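Local coordinates for queuine lyase ([Clostridium] spiroforme DSM 1552, PDB 6P78), which probably cleaves a C-N bond of queuine as a radical S-adenosylmethionine enzyme, holding a [4Fe-4S] cluster, S-adenosylmethionine and queuine in its active site, at residues Ile144-Asp149 with Asn154-Asn159; Glu137-Thr142 with Phe200-Ile205. All blocks are in the same frame, centred on the assembly; numbering follows the deposited sequence.

Contact 1 of 2, residues Ile144-Asp149 with Asn154-Asn159; sequences IETFND and NVLNKN. With SAM (S-adenosylmethionine), chain D.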
# COMPACT_ATOMS: atom_id res chain seq x y z
N ILE A 144 -3.01 7.30 2.07
CA ILE A 144 -3.34 8.71 2.32
C ILE A 144 -3.41 9.47 1.00
O ILE A 144 -4.28 10.33 0.81
CB ILE A 144 -2.28 9.34 3.26
CG1 ILE A 144 -2.22 8.64 4.63
CG2 ILE A 144 -2.56 10.85 3.47
CD1 ILE A 144 -3.53 8.62 5.42
N GLU A 145 -2.51 9.14 0.07
CA GLU A 145 -2.30 9.78 -1.24
C GLU A 145 -1.75 11.20 -1.15
O GLU A 145 -0.76 11.52 -1.81
CB GLU A 145 -3.58 9.78 -2.09
CG GLU A 145 -4.43 8.48 -2.02
CD GLU A 145 -3.67 7.17 -2.31
OE1 GLU A 145 -4.29 6.09 -2.19
OE2 GLU A 145 -2.47 7.20 -2.66
N THR A 146 -2.40 12.08 -0.38
CA THR A 146 -1.90 13.43 -0.15
C THR A 146 -2.44 13.90 1.19
O THR A 146 -3.57 13.57 1.57
CB THR A 146 -2.31 14.43 -1.24
OG1 THR A 146 -1.88 15.75 -0.85
CG2 THR A 146 -3.81 14.43 -1.37
N PHE A 147 -1.63 14.66 1.92
CA PHE A 147 -2.11 15.17 3.19
C PHE A 147 -3.02 16.38 2.99
O PHE A 147 -3.58 16.88 3.98
CB PHE A 147 -0.93 15.53 4.09
CG PHE A 147 -0.18 14.32 4.55
CD1 PHE A 147 -0.70 13.52 5.57
CD2 PHE A 147 0.99 13.93 3.92
CE1 PHE A 147 -0.04 12.38 5.98
CE2 PHE A 147 1.66 12.77 4.34
CZ PHE A 147 1.15 12.02 5.37
N ASN A 148 -3.15 16.87 1.76
CA ASN A 148 -4.06 17.98 1.48
C ASN A 148 -5.51 17.48 1.54
O ASN A 148 -5.91 16.60 0.76
CB ASN A 148 -3.73 18.61 0.13
CG ASN A 148 -4.60 19.78 -0.18
OD1 ASN A 148 -5.71 19.62 -0.71
ND2 ASN A 148 -4.12 20.97 0.14
N ASP A 149 -6.28 18.00 2.49
CA ASP A 149 -7.61 17.44 2.77
C ASP A 149 -8.52 17.52 1.55
O ASP A 149 -9.20 16.55 1.20
CB ASP A 149 -8.26 18.19 3.93
CG ASP A 149 -7.55 17.98 5.25
OD1 ASP A 149 -6.69 17.07 5.37
OD2 ASP A 149 -7.86 18.76 6.18
N ASN A 154 -12.03 15.54 -1.84
CA ASN A 154 -12.92 16.13 -2.84
C ASN A 154 -12.52 15.79 -4.27
O ASN A 154 -13.37 15.89 -5.17
CB ASN A 154 -12.95 17.66 -2.70
CG ASN A 154 -13.50 18.11 -1.36
OD1 ASN A 154 -14.16 17.35 -0.67
ND2 ASN A 154 -13.24 19.38 -1.00
N VAL A 155 -11.27 15.46 -4.53
CA VAL A 155 -10.81 15.11 -5.87
C VAL A 155 -10.58 13.61 -6.00
O VAL A 155 -11.09 12.97 -6.93
CB VAL A 155 -9.53 15.88 -6.24
CG1 VAL A 155 -9.12 15.56 -7.68
CG2 VAL A 155 -9.72 17.39 -6.07
N LEU A 156 -9.82 13.02 -5.09
CA LEU A 156 -9.49 11.60 -5.14
C LEU A 156 -10.54 10.73 -4.47
O LEU A 156 -10.46 9.50 -4.60
CB LEU A 156 -8.13 11.35 -4.47
CG LEU A 156 -6.97 12.18 -5.05
CD1 LEU A 156 -5.67 11.84 -4.34
CD2 LEU A 156 -6.84 11.94 -6.55
N ASN A 157 -11.47 11.35 -3.75
CA ASN A 157 -12.60 10.69 -3.10
C ASN A 157 -12.17 9.54 -2.20
O ASN A 157 -12.74 8.45 -2.23
CB ASN A 157 -13.63 10.21 -4.13
CG ASN A 157 -14.99 9.93 -3.50
OD1 ASN A 157 -15.43 10.65 -2.60
ND2 ASN A 157 -15.64 8.86 -3.95
N LYS A 158 -11.17 9.80 -1.35
CA LYS A 158 -10.64 8.73 -0.49
C LYS A 158 -11.47 8.48 0.77
O LYS A 158 -11.36 7.41 1.36
CB LYS A 158 -9.22 9.05 -0.03
CG LYS A 158 -8.17 9.12 -1.12
CD LYS A 158 -7.82 7.76 -1.69
CE LYS A 158 -7.67 6.67 -0.68
NZ LYS A 158 -6.86 5.53 -1.26
N ASN A 159 -12.25 9.46 1.21
CA ASN A 159 -12.96 9.40 2.49
C ASN A 159 -11.99 9.06 3.63
O ASN A 159 -12.18 8.11 4.39
CB ASN A 159 -14.13 8.42 2.43
CG ASN A 159 -15.03 8.47 3.67
OD1 ASN A 159 -14.97 9.42 4.46
ND2 ASN A 159 -15.84 7.43 3.84
N SAM D . -7.06 0.33 0.14
CA SAM D . -6.02 0.93 0.96
C SAM D . -6.14 2.45 0.90
O SAM D . -5.84 3.13 1.89
OXT SAM D . -6.58 3.02 -0.11
CB SAM D . -4.65 0.44 0.49
CG SAM D . -3.96 1.23 -0.63
SD SAM D . -4.40 0.79 -2.33
CE SAM D . -4.65 -1.00 -2.21
C5' SAM D . -2.84 0.85 -3.27
C4' SAM D . -2.13 2.18 -3.58
O4' SAM D . -1.66 2.22 -4.92
C3' SAM D . -2.96 3.46 -3.42
O3' SAM D . -3.01 3.90 -2.08
C2' SAM D . -2.21 4.44 -4.32
O2' SAM D . -1.19 5.11 -3.57
C1' SAM D . -1.55 3.55 -5.38
N9 SAM D . -2.17 3.72 -6.73
C8 SAM D . -3.45 3.41 -7.14
N7 SAM D . -3.60 3.74 -8.44
C5 SAM D . -2.42 4.26 -8.88
C6 SAM D . -2.00 4.77 -10.10
N6 SAM D . -2.81 4.80 -11.15
N1 SAM D . -0.71 5.24 -10.23
C2 SAM D . 0.15 5.23 -9.15
N3 SAM D . -0.26 4.74 -7.95
C4 SAM D . -1.53 4.25 -7.81
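In the S-adenosylmethionine site of the radical SAM core, Glu145 and Lys158 form a salt bridge beside the bound cofactor, with OE1 of Glu145 2.8 Å from NZ of Lys158. The ammonium uses the anti lone pair of OE1, while the carboxylate spans the ribose diol: SAM O3' donates to Glu145 OE1 at 2.5 Å and SAM O2' to Glu145 OE2 at 2.6 Å. Three bonds thus hold the carboxylate and fix its rotation. Lys158 NZ also donates to SAM OXT (2.8 Å), so one lysine links the glutamate to the methionine carboxylate of the cofactor, and its side chain touches the iron-sulfur cluster. Bends at chi2 (-72°) and chi3 (-42°) carry the lysine chain across that of Glu145 at about a right angle, its CD 3.5 Å from Glu145 CG. Behind this polar end, Leu156 CD1 packs on Glu145 CB at 3.7 Å. Glu145 sits in the loop that leads from strand 137-141 into helix 149-155, and Leu156 and Lys158 follow that helix. Thr146 OG1 accepts from Asn148 N (3.1 Å) in an ST turn and also bonds Asp192, whereas Asn148 occupies the N-cap, its OD1 bonded to Met151 N.

Contact 2 of 2, residues Glu137-Thr142 with Phe200-Ile205; sequences EIIVKT and FDHGTI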
# COMPACT_ATOMS: atom_id res chain seq x y z
N GLU A 137 6.28 -7.76 14.53
CA GLU A 137 6.23 -6.37 14.04
C GLU A 137 5.40 -6.26 12.76
O GLU A 137 5.71 -6.91 11.75
CB GLU A 137 7.65 -5.86 13.79
CG GLU A 137 7.72 -4.42 13.29
CD GLU A 137 9.13 -3.96 12.95
OE1 GLU A 137 10.05 -4.80 12.86
OE2 GLU A 137 9.33 -2.73 12.78
N ILE A 138 4.36 -5.44 12.78
CA ILE A 138 3.55 -5.19 11.60
C ILE A 138 3.75 -3.74 11.19
O ILE A 138 3.66 -2.85 12.04
CB ILE A 138 2.06 -5.48 11.83
CG1 ILE A 138 1.88 -6.91 12.33
CG2 ILE A 138 1.27 -5.21 10.56
CD1 ILE A 138 0.46 -7.34 12.43
N ILE A 139 4.06 -3.53 9.92
CA ILE A 139 4.09 -2.19 9.34
C ILE A 139 2.78 -2.03 8.57
O ILE A 139 2.57 -2.70 7.55
CB ILE A 139 5.30 -1.98 8.43
CG1 ILE A 139 6.60 -2.38 9.13
CG2 ILE A 139 5.33 -0.50 7.92
CD1 ILE A 139 6.87 -1.64 10.36
N VAL A 140 1.89 -1.15 9.04
CA VAL A 140 0.59 -1.00 8.40
C VAL A 140 0.66 0.19 7.44
O VAL A 140 0.81 1.34 7.89
CB VAL A 140 -0.54 -0.81 9.41
CG1 VAL A 140 -1.87 -0.76 8.67
CG2 VAL A 140 -0.52 -1.96 10.44
N LYS A 141 0.55 -0.09 6.14
CA LYS A 141 0.51 0.91 5.09
C LYS A 141 -0.92 1.39 4.85
O LYS A 141 -1.87 0.62 4.98
CB LYS A 141 1.10 0.32 3.80
CG LYS A 141 2.54 -0.11 3.95
CD LYS A 141 3.04 -0.95 2.78
CE LYS A 141 2.78 -0.33 1.43
NZ LYS A 141 3.72 -0.95 0.43
N THR A 142 -1.07 2.67 4.50
CA THR A 142 -2.41 3.17 4.21
C THR A 142 -2.33 4.23 3.12
O THR A 142 -1.37 4.99 3.05
CB THR A 142 -3.09 3.71 5.49
OG1 THR A 142 -4.50 3.85 5.28
CG2 THR A 142 -2.49 5.06 5.95
N PHE A 200 7.03 10.20 9.75
CA PHE A 200 6.83 8.79 9.47
C PHE A 200 8.16 8.08 9.26
O PHE A 200 9.09 8.64 8.67
CB PHE A 200 5.95 8.59 8.25
CG PHE A 200 4.54 9.05 8.46
CD1 PHE A 200 3.59 8.19 8.98
CD2 PHE A 200 4.16 10.35 8.16
CE1 PHE A 200 2.26 8.62 9.19
CE2 PHE A 200 2.86 10.77 8.35
CZ PHE A 200 1.92 9.91 8.86
N ASP A 201 8.22 6.84 9.73
CA ASP A 201 9.43 6.02 9.61
C ASP A 201 9.44 5.11 8.39
O ASP A 201 10.48 4.50 8.10
CB ASP A 201 9.58 5.18 10.88
CG ASP A 201 9.97 6.01 12.08
OD1 ASP A 201 10.71 7.01 11.91
OD2 ASP A 201 9.52 5.67 13.19
N HIS A 202 8.32 4.99 7.70
CA HIS A 202 8.27 4.30 6.42
C HIS A 202 7.22 5.01 5.59
O HIS A 202 6.44 5.82 6.09
CB HIS A 202 7.92 2.81 6.56
CG HIS A 202 7.95 2.06 5.25
ND1 HIS A 202 6.81 1.62 4.61
CD2 HIS A 202 8.99 1.68 4.46
CE1 HIS A 202 7.13 1.03 3.48
NE2 HIS A 202 8.45 1.05 3.37
N GLY A 203 7.22 4.71 4.30
CA GLY A 203 6.25 5.30 3.41
C GLY A 203 6.57 4.85 2.00
O GLY A 203 7.62 4.25 1.75
N THR A 204 5.66 5.15 1.10
CA THR A 204 5.78 4.76 -0.31
C THR A 204 5.45 5.96 -1.18
O THR A 204 4.42 6.61 -0.97
CB THR A 204 4.82 3.61 -0.63
OG1 THR A 204 5.04 2.53 0.30
CG2 THR A 204 5.07 3.10 -2.02
N ILE A 205 6.31 6.26 -2.14
CA ILE A 205 6.11 7.34 -3.11
C ILE A 205 5.71 6.72 -4.44
O ILE A 205 6.53 6.05 -5.09
CB ILE A 205 7.36 8.20 -3.29
CG1 ILE A 205 7.82 8.77 -1.96
CG2 ILE A 205 7.07 9.30 -4.30
CD1 ILE A 205 6.82 9.68 -1.33
O HOH W 1 6.23 0.31 0.36
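Ile139 points from strand 137-141 toward His202, its CG2 lying 4.2 Å from ND1 of the imidazole in a loose, oblique van der Waals contact. Both ring nitrogens of His202 are bonded elsewhere, ND1 with Ser174 and NE2 with Asp239, and its ring packs edge-to-face with Tyr116 of strand 114-118, the neighbour of 137-141 in its sheet; together these partners fix how the imidazole is turned. No hydrogen bond joins the two segments directly. Strand 137-141 is the edge strand of the mixed sheet and strand 203-207 the middle of a three-stranded parallel group; in the partial beta/alpha barrel expected of a radical SAM core, the contact spans the gap between them, with the CA atoms of Lys141 and Gly203 still 7.4 Å from each other. Lys141 comes closer through its side chain, which is extended at chi2 and then kinks at chi3 (51°), crossing Thr204 at about a right angle. Its NZ stays 3.7 Å from Thr204 OG1, and a water closes the gap, accepting from Lys141 NZ at 2.8 Å and hydrogen-bonded to Thr204 OG1 at 2.5 Å. The same ammonium forms a salt bridge with Glu85 and a hydrogen bond to O1 of the bound queuine; the carboxylate of Glu85 probably steadies the positive charge in this buried setting. At the end of the segment, Thr142 touches S-adenosylmethionine and anchors its OG1 on the carbonyl of Ala119.

In the fold
Of the four segments, Glu137-Thr142 on strand 137-141 comes first, after the other four strands of its sheet, and supplies one side of contact 2. The loop that follows it brings Ile144-Asp149 round to the start of helix 149-155, and the end of that helix and the turn after it, Asn154-Asn159, come back beside it, so contact 1 closes a very short loop with only four helical residues between its segments. Helix 165-169, strand 178-179 and helix 186-199 come next, before Phe200-Ile205 closes the much longer loop of contact 2, inside which contact 1 is nested. The centres lie 18 Å apart, yet Phe147 CZ packs 3.7 Å from Phe200 CE2, joining the loop before helix 149-155 to the residue just after helix 186-199.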